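Local atomic coordinates of beta-galactosidase (Trichoderma reesei, PDB entry 3OG2), a protein that probably hydrolyses terminal non-reducing beta-D-galactose residues of beta-D-galactosides, as a glycoside hydrolase of family 35. Residues 103-111 with 568-576; 711-719 with 777-785. One frame throughout, in Å; residues are numbered along the deposited sequence.

From the N terminus the chain first builds the TIM barrel, in which helix 98-107 leads into the parallel strand 110-116. Contact 1 closes a very long loop: 457 residues later, segment 568-576, between strands 558-559 and 583-585, returns to the turn joining that helix and strand, and so ties beta-galactosidase domain 3 to the barrel. Only afterwards does contact 2 open, pairing strand 713-720 with strand 775-782, with 57 residues between the segments, within one all-beta domain. The two contacts follow in series, neither nested nor crossed. The centres of contact 1 and contact 2 lie about 51 Å apart, on opposite sides of the chain's centre, and the contacts do not touch.

Contact 1 (103-111 with 568-576); sequences AATKAGIYL and KQSAYGSSL
The hydroxyl of Tyr572 reaches the backbone just beyond helix 98-107, where its OH donates to Ile109 O at 2.7 Å, meeting that oxygen from above the carbonyl plane. The same OH accepts a hydrogen bond from a water at 2.9 Å, and this water also bonds to Thr105 OG1 and donates to Gln569 OE1, so both sides of the interface help to hold the phenol end. Gln569 NE2 bonds instead to Gly169 O, which Lys568 NZ also reaches. With CG set beside its own backbone N (chi1 -64°), Tyr572 lays its ring against the turn after the helix. Gly108 CA sits 3.6 Å from the ring centroid and nearly on the ring normal, a CH-pi contact. Tyr110 joins Tyr572 in an offset stack, the centroids 4.3 Å apart and the planes inclined by 26°; Tyr572 CE2 lies over the centre of the Tyr110 ring. At the edge of the Tyr110 ring, Leu576 CD2 comes within 3.7 Å of CE2. Ala571 CB packs against the end of the helix, 3.2 Å from Lys106 O. A second water links the backbones: it donates to Thr105 O and to Lys568 O, and accepts from Ala571 N at 2.9 Å. Gly108, with positive phi (76°), ends the helix in a Schellman motif, and its CA faces Ala571 O in a CA-H...O contact. The arrangement is a docking of a domain 3 loop onto the helix-to-strand turn of a beta-alpha unit in the TIM barrel.

Contact 2 (711-719 with 777-785); sequences GTLLFRGRF and ILTVVVDST
Six backbone hydrogen bonds join Leu713, Phe715 and Gly717 to Val782, Val780 and Leu778, each residue of a pair using both its N and its O. Between these hydrogen-bonded pairs the backbones of Leu714, Arg716 and Arg718 hydrogen-bond to Thr824, Lys822 and Ser820 of strand 820-824. Beyond the paired strands, Thr712 OG1 donates to Asp783 OD1 at 2.8 Å, on the anti side and 30° out of the carboxylate plane, while Asp783 OD2 forms salt bridges with Arg918 and Lys930. Gly711 N gives its hydrogen to a water at 2.9 Å, whereas the buried Ser784 N finds no partner in the model.

Ile777 packs against two arginines: its CG2 covers one face of the Arg716 guanidinium, whose chain bends at chi3 (57°), 3.8 Å from CZ, and its CD1 covers a face of that of Arg718, 4.0 Å from CZ. Asp677 forms salt bridges with both arginines, and Glu670 O accepts from Arg716 NH1. On the other face Phe715 CE1 meets Val782 CG2 at 4.1 Å. The strands, running at 162° to one another, are inner neighbours of an antiparallel beta sheet, flanked by 740-744 beyond 775-782 and 820-824 beyond 713-720.

Contact 1 (103-111 with 568-576)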
# COMPACT_ATOMS: atom_id res chain seq x y z
N ALA A 103 -4.70 -11.68 -12.34
CA ALA A 103 -5.69 -11.41 -11.30
C ALA A 103 -6.50 -10.15 -11.64
O ALA A 103 -7.68 -10.08 -11.35
CB ALA A 103 -5.04 -11.25 -9.94
N ALA A 104 -5.85 -9.14 -12.22
CA ALA A 104 -6.58 -7.93 -12.61
C ALA A 104 -7.67 -8.27 -13.62
O ALA A 104 -8.83 -7.87 -13.49
CB ALA A 104 -5.63 -6.87 -13.19
N THR A 105 -7.26 -9.05 -14.63
CA THR A 105 -8.28 -9.48 -15.64
C THR A 105 -9.39 -10.27 -14.97
O THR A 105 -10.56 -10.04 -15.29
CB THR A 105 -7.60 -10.30 -16.73
OG1 THR A 105 -6.68 -9.46 -17.42
CG2 THR A 105 -8.63 -10.90 -17.71
N LYS A 106 -9.06 -11.18 -14.07
CA LYS A 106 -10.08 -12.01 -13.43
C LYS A 106 -11.03 -11.20 -12.54
O LYS A 106 -12.18 -11.59 -12.42
CB LYS A 106 -9.38 -13.11 -12.61
CG LYS A 106 -10.35 -14.21 -12.16
CD LYS A 106 -9.61 -15.49 -11.73
CE LYS A 106 -10.65 -16.54 -11.31
NZ LYS A 106 -11.92 -15.96 -10.75
N ALA A 107 -10.51 -10.12 -11.96
CA ALA A 107 -11.31 -9.28 -11.07
C ALA A 107 -12.07 -8.24 -11.83
O ALA A 107 -12.95 -7.59 -11.28
CB ALA A 107 -10.44 -8.59 -10.04
N GLY A 108 -11.71 -7.98 -13.09
CA GLY A 108 -12.30 -6.90 -13.84
C GLY A 108 -11.75 -5.54 -13.42
O GLY A 108 -12.53 -4.58 -13.33
N ILE A 109 -10.46 -5.44 -13.24
CA ILE A 109 -9.74 -4.22 -12.84
C ILE A 109 -8.76 -3.85 -13.92
O ILE A 109 -8.07 -4.74 -14.47
CB ILE A 109 -9.03 -4.50 -11.48
CG1 ILE A 109 -10.08 -4.61 -10.37
CG2 ILE A 109 -7.89 -3.51 -11.17
CD1 ILE A 109 -10.73 -3.28 -10.04
N TYR A 110 -8.69 -2.56 -14.24
CA TYR A 110 -7.66 -2.05 -15.16
C TYR A 110 -6.45 -1.58 -14.33
O TYR A 110 -6.55 -1.43 -13.11
CB TYR A 110 -8.22 -0.91 -16.01
CG TYR A 110 -9.26 -1.38 -16.99
CD1 TYR A 110 -8.88 -2.26 -18.00
CD2 TYR A 110 -10.57 -0.93 -16.95
CE1 TYR A 110 -9.81 -2.71 -18.98
CE2 TYR A 110 -11.48 -1.36 -17.90
CZ TYR A 110 -11.09 -2.23 -18.89
OH TYR A 110 -12.05 -2.68 -19.81
N LEU A 111 -5.31 -1.37 -15.02
CA LEU A 111 -4.09 -1.03 -14.30
C LEU A 111 -3.40 0.21 -14.87
O LEU A 111 -3.32 0.40 -16.10
CB LEU A 111 -3.09 -2.19 -14.40
CG LEU A 111 -3.52 -3.50 -13.70
CD1 LEU A 111 -2.49 -4.60 -14.01
CD2 LEU A 111 -3.75 -3.33 -12.23
N LYS A 568 -12.88 -13.41 -22.45
CA LYS A 568 -11.75 -13.10 -21.65
C LYS A 568 -12.04 -11.89 -20.76
O LYS A 568 -11.52 -11.87 -19.63
CB LYS A 568 -10.48 -12.76 -22.49
CG LYS A 568 -9.26 -12.48 -21.59
CD LYS A 568 -7.96 -12.24 -22.30
CE LYS A 568 -6.88 -11.82 -21.30
NZ LYS A 568 -5.58 -11.60 -21.96
N GLN A 569 -12.78 -10.91 -21.24
CA GLN A 569 -12.98 -9.71 -20.44
C GLN A 569 -14.28 -9.79 -19.66
O GLN A 569 -14.82 -8.75 -19.25
CB GLN A 569 -12.98 -8.45 -21.32
CG GLN A 569 -11.85 -8.41 -22.35
CD GLN A 569 -10.48 -8.48 -21.71
OE1 GLN A 569 -10.25 -7.99 -20.60
NE2 GLN A 569 -9.50 -9.05 -22.37
N SER A 570 -14.80 -10.98 -19.39
CA SER A 570 -16.12 -11.10 -18.78
C SER A 570 -16.21 -10.37 -17.44
O SER A 570 -17.29 -9.82 -17.11
CB SER A 570 -16.48 -12.58 -18.55
OG SER A 570 -15.54 -13.21 -17.73
N ALA A 571 -15.16 -10.32 -16.65
CA ALA A 571 -15.24 -9.73 -15.33
C ALA A 571 -15.42 -8.21 -15.39
O ALA A 571 -15.79 -7.61 -14.36
CB ALA A 571 -14.01 -10.01 -14.50
N TYR A 572 -15.18 -7.59 -16.54
CA TYR A 572 -15.38 -6.13 -16.64
C TYR A 572 -16.84 -5.84 -16.88
O TYR A 572 -17.20 -4.64 -16.96
CB TYR A 572 -14.50 -5.56 -17.77
CG TYR A 572 -13.02 -5.73 -17.49
CD1 TYR A 572 -12.30 -6.87 -17.88
CD2 TYR A 572 -12.34 -4.69 -16.82
CE1 TYR A 572 -10.96 -6.97 -17.59
CE2 TYR A 572 -10.98 -4.79 -16.53
CZ TYR A 572 -10.29 -5.95 -16.92
OH TYR A 572 -8.95 -6.06 -16.66
N GLY A 573 -17.73 -6.86 -16.92
CA GLY A 573 -19.14 -6.59 -16.91
C GLY A 573 -19.66 -5.93 -18.16
O GLY A 573 -19.04 -5.97 -19.23
N SER A 574 -20.82 -5.29 -18.02
CA SER A 574 -21.49 -4.76 -19.22
C SER A 574 -20.93 -3.40 -19.64
O SER A 574 -21.07 -3.03 -20.82
CB SER A 574 -22.98 -4.66 -19.03
OG SER A 574 -23.24 -3.74 -17.96
N SER A 575 -20.34 -2.70 -18.71
CA SER A 575 -19.83 -1.33 -18.94
C SER A 575 -19.05 -0.95 -17.69
O SER A 575 -19.18 -1.64 -16.66
CB SER A 575 -20.95 -0.34 -19.24
OG SER A 575 -21.90 -0.31 -18.19
N LEU A 576 -18.26 0.12 -17.71
CA LEU A 576 -17.59 0.58 -16.49
C LEU A 576 -18.49 1.44 -15.62
O LEU A 576 -18.43 1.30 -14.38
CB LEU A 576 -16.35 1.45 -16.85
CG LEU A 576 -15.20 0.64 -17.47
CD1 LEU A 576 -14.17 1.53 -18.11
CD2 LEU A 576 -14.61 -0.21 -16.36
O HOH W 1 -7.81 -7.53 -18.90
O HOH W 2 -12.38 -10.98 -17.19

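Contact 2 (711-719 with 777-785)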
# COMPACT_ATOMS: atom_id res chain seq x y z
N GLY A 711 21.04 -5.57 3.80
CA GLY A 711 21.20 -6.13 5.13
C GLY A 711 22.54 -5.84 5.77
O GLY A 711 23.28 -4.88 5.46
N THR A 712 22.87 -6.72 6.76
CA THR A 712 23.98 -6.42 7.63
C THR A 712 25.31 -6.67 6.92
O THR A 712 25.49 -7.65 6.20
CB THR A 712 23.88 -7.35 8.87
OG1 THR A 712 22.56 -7.31 9.39
CG2 THR A 712 24.88 -6.98 9.96
N LEU A 713 26.28 -5.78 7.15
CA LEU A 713 27.64 -5.91 6.65
C LEU A 713 28.61 -6.23 7.78
O LEU A 713 28.38 -5.83 8.94
CB LEU A 713 28.07 -4.56 6.04
CG LEU A 713 27.21 -4.03 4.90
CD1 LEU A 713 27.78 -2.68 4.44
CD2 LEU A 713 27.13 -5.04 3.76
N LEU A 714 29.69 -6.92 7.45
CA LEU A 714 30.76 -7.17 8.40
C LEU A 714 32.09 -6.76 7.78
O LEU A 714 32.31 -6.96 6.60
CB LEU A 714 30.86 -8.61 8.88
CG LEU A 714 29.74 -9.09 9.81
CD1 LEU A 714 28.55 -9.55 9.02
CD2 LEU A 714 30.26 -10.21 10.72
N PHE A 715 32.95 -6.22 8.62
CA PHE A 715 34.29 -5.82 8.22
C PHE A 715 35.30 -6.45 9.17
O PHE A 715 35.03 -6.53 10.37
CB PHE A 715 34.49 -4.31 8.29
CG PHE A 715 33.51 -3.58 7.39
CD1 PHE A 715 32.19 -3.30 7.80
CD2 PHE A 715 33.91 -3.20 6.12
CE1 PHE A 715 31.32 -2.71 6.89
CE2 PHE A 715 33.08 -2.57 5.20
CZ PHE A 715 31.79 -2.35 5.62
N ARG A 716 36.44 -6.86 8.64
CA ARG A 716 37.51 -7.42 9.50
C ARG A 716 38.78 -6.64 9.18
O ARG A 716 39.22 -6.64 8.02
CB ARG A 716 37.70 -8.92 9.24
CG ARG A 716 36.51 -9.66 9.84
CD ARG A 716 36.56 -11.11 9.58
NE ARG A 716 37.73 -11.86 10.02
CZ ARG A 716 37.90 -12.31 11.25
NH1 ARG A 716 37.01 -11.98 12.21
NH2 ARG A 716 38.93 -13.08 11.60
N GLY A 717 39.28 -5.95 10.19
CA GLY A 717 40.45 -5.13 10.01
C GLY A 717 41.65 -5.67 10.78
O GLY A 717 41.60 -5.78 12.03
N ARG A 718 42.73 -6.00 10.07
CA ARG A 718 43.95 -6.50 10.69
C ARG A 718 44.93 -5.36 10.96
O ARG A 718 45.18 -4.53 10.06
CB ARG A 718 44.65 -7.48 9.75
CG ARG A 718 44.06 -8.87 9.76
CD ARG A 718 44.58 -9.66 8.58
NE ARG A 718 44.28 -11.08 8.60
CZ ARG A 718 43.11 -11.63 8.36
NH1 ARG A 718 42.04 -10.86 8.06
NH2 ARG A 718 42.96 -12.96 8.41
N PHE A 719 45.53 -5.35 12.14
CA PHE A 719 46.61 -4.42 12.39
C PHE A 719 47.65 -5.08 13.29
O PHE A 719 47.33 -6.08 13.99
CB PHE A 719 46.11 -3.12 13.06
CG PHE A 719 45.58 -3.26 14.48
CD1 PHE A 719 44.21 -3.49 14.70
CD2 PHE A 719 46.43 -3.12 15.59
CE1 PHE A 719 43.76 -3.59 16.02
CE2 PHE A 719 45.98 -3.24 16.88
CZ PHE A 719 44.62 -3.46 17.10
N ILE A 777 42.70 -8.56 15.13
CA ILE A 777 41.66 -8.40 14.11
C ILE A 777 40.43 -7.73 14.73
O ILE A 777 39.87 -8.27 15.68
CB ILE A 777 41.25 -9.76 13.47
CG1 ILE A 777 42.46 -10.44 12.86
CG2 ILE A 777 40.16 -9.50 12.44
CD1 ILE A 777 42.14 -11.80 12.23
N LEU A 778 40.06 -6.60 14.18
CA LEU A 778 38.81 -5.95 14.56
C LEU A 778 37.70 -6.53 13.73
O LEU A 778 37.79 -6.61 12.52
CB LEU A 778 38.95 -4.45 14.27
CG LEU A 778 39.82 -3.70 15.23
CD1 LEU A 778 40.26 -2.36 14.62
CD2 LEU A 778 39.11 -3.45 16.57
N THR A 779 36.62 -6.95 14.37
CA THR A 779 35.42 -7.34 13.63
C THR A 779 34.37 -6.27 13.91
O THR A 779 34.06 -5.99 15.07
CB THR A 779 34.89 -8.74 14.05
OG1 THR A 779 35.85 -9.74 13.70
CG2 THR A 779 33.61 -9.07 13.30
N VAL A 780 33.87 -5.66 12.83
CA VAL A 780 32.93 -4.55 12.95
C VAL A 780 31.65 -5.00 12.24
O VAL A 780 31.71 -5.33 11.05
CB VAL A 780 33.49 -3.29 12.27
CG1 VAL A 780 32.48 -2.13 12.37
CG2 VAL A 780 34.81 -2.94 12.90
N VAL A 781 30.52 -5.06 12.91
CA VAL A 781 29.25 -5.42 12.32
C VAL A 781 28.48 -4.11 12.14
O VAL A 781 28.39 -3.33 13.09
CB VAL A 781 28.47 -6.37 13.25
CG1 VAL A 781 27.14 -6.79 12.57
CG2 VAL A 781 29.32 -7.60 13.58
N VAL A 782 27.97 -3.86 10.94
CA VAL A 782 27.26 -2.62 10.66
C VAL A 782 25.92 -3.01 10.02
O VAL A 782 25.92 -3.54 8.91
CB VAL A 782 28.03 -1.69 9.69
CG1 VAL A 782 27.24 -0.40 9.47
CG2 VAL A 782 29.44 -1.40 10.24
N ASP A 783 24.83 -2.79 10.74
CA ASP A 783 23.56 -3.10 10.09
C ASP A 783 23.23 -2.06 9.03
O ASP A 783 23.68 -0.92 9.13
CB ASP A 783 22.37 -3.03 11.06
CG ASP A 783 21.21 -3.86 10.50
OD1 ASP A 783 21.43 -4.82 9.70
OD2 ASP A 783 20.03 -3.52 10.82
N SER A 784 22.42 -2.39 8.05
CA SER A 784 21.86 -1.42 7.13
C SER A 784 20.35 -1.54 7.16
O SER A 784 19.83 -2.68 7.06
CB SER A 784 22.32 -1.66 5.68
OG SER A 784 21.60 -0.72 4.84
N THR A 785 19.67 -0.41 7.29
CA THR A 785 18.19 -0.47 7.24
C THR A 785 17.71 -0.15 5.84
O THR A 785 16.52 0.11 5.63
CB THR A 785 17.60 0.49 8.29
OG1 THR A 785 18.26 1.75 8.09
CG2 THR A 785 17.87 -0.06 9.70
O HOH W 3 19.12 -3.40 3.88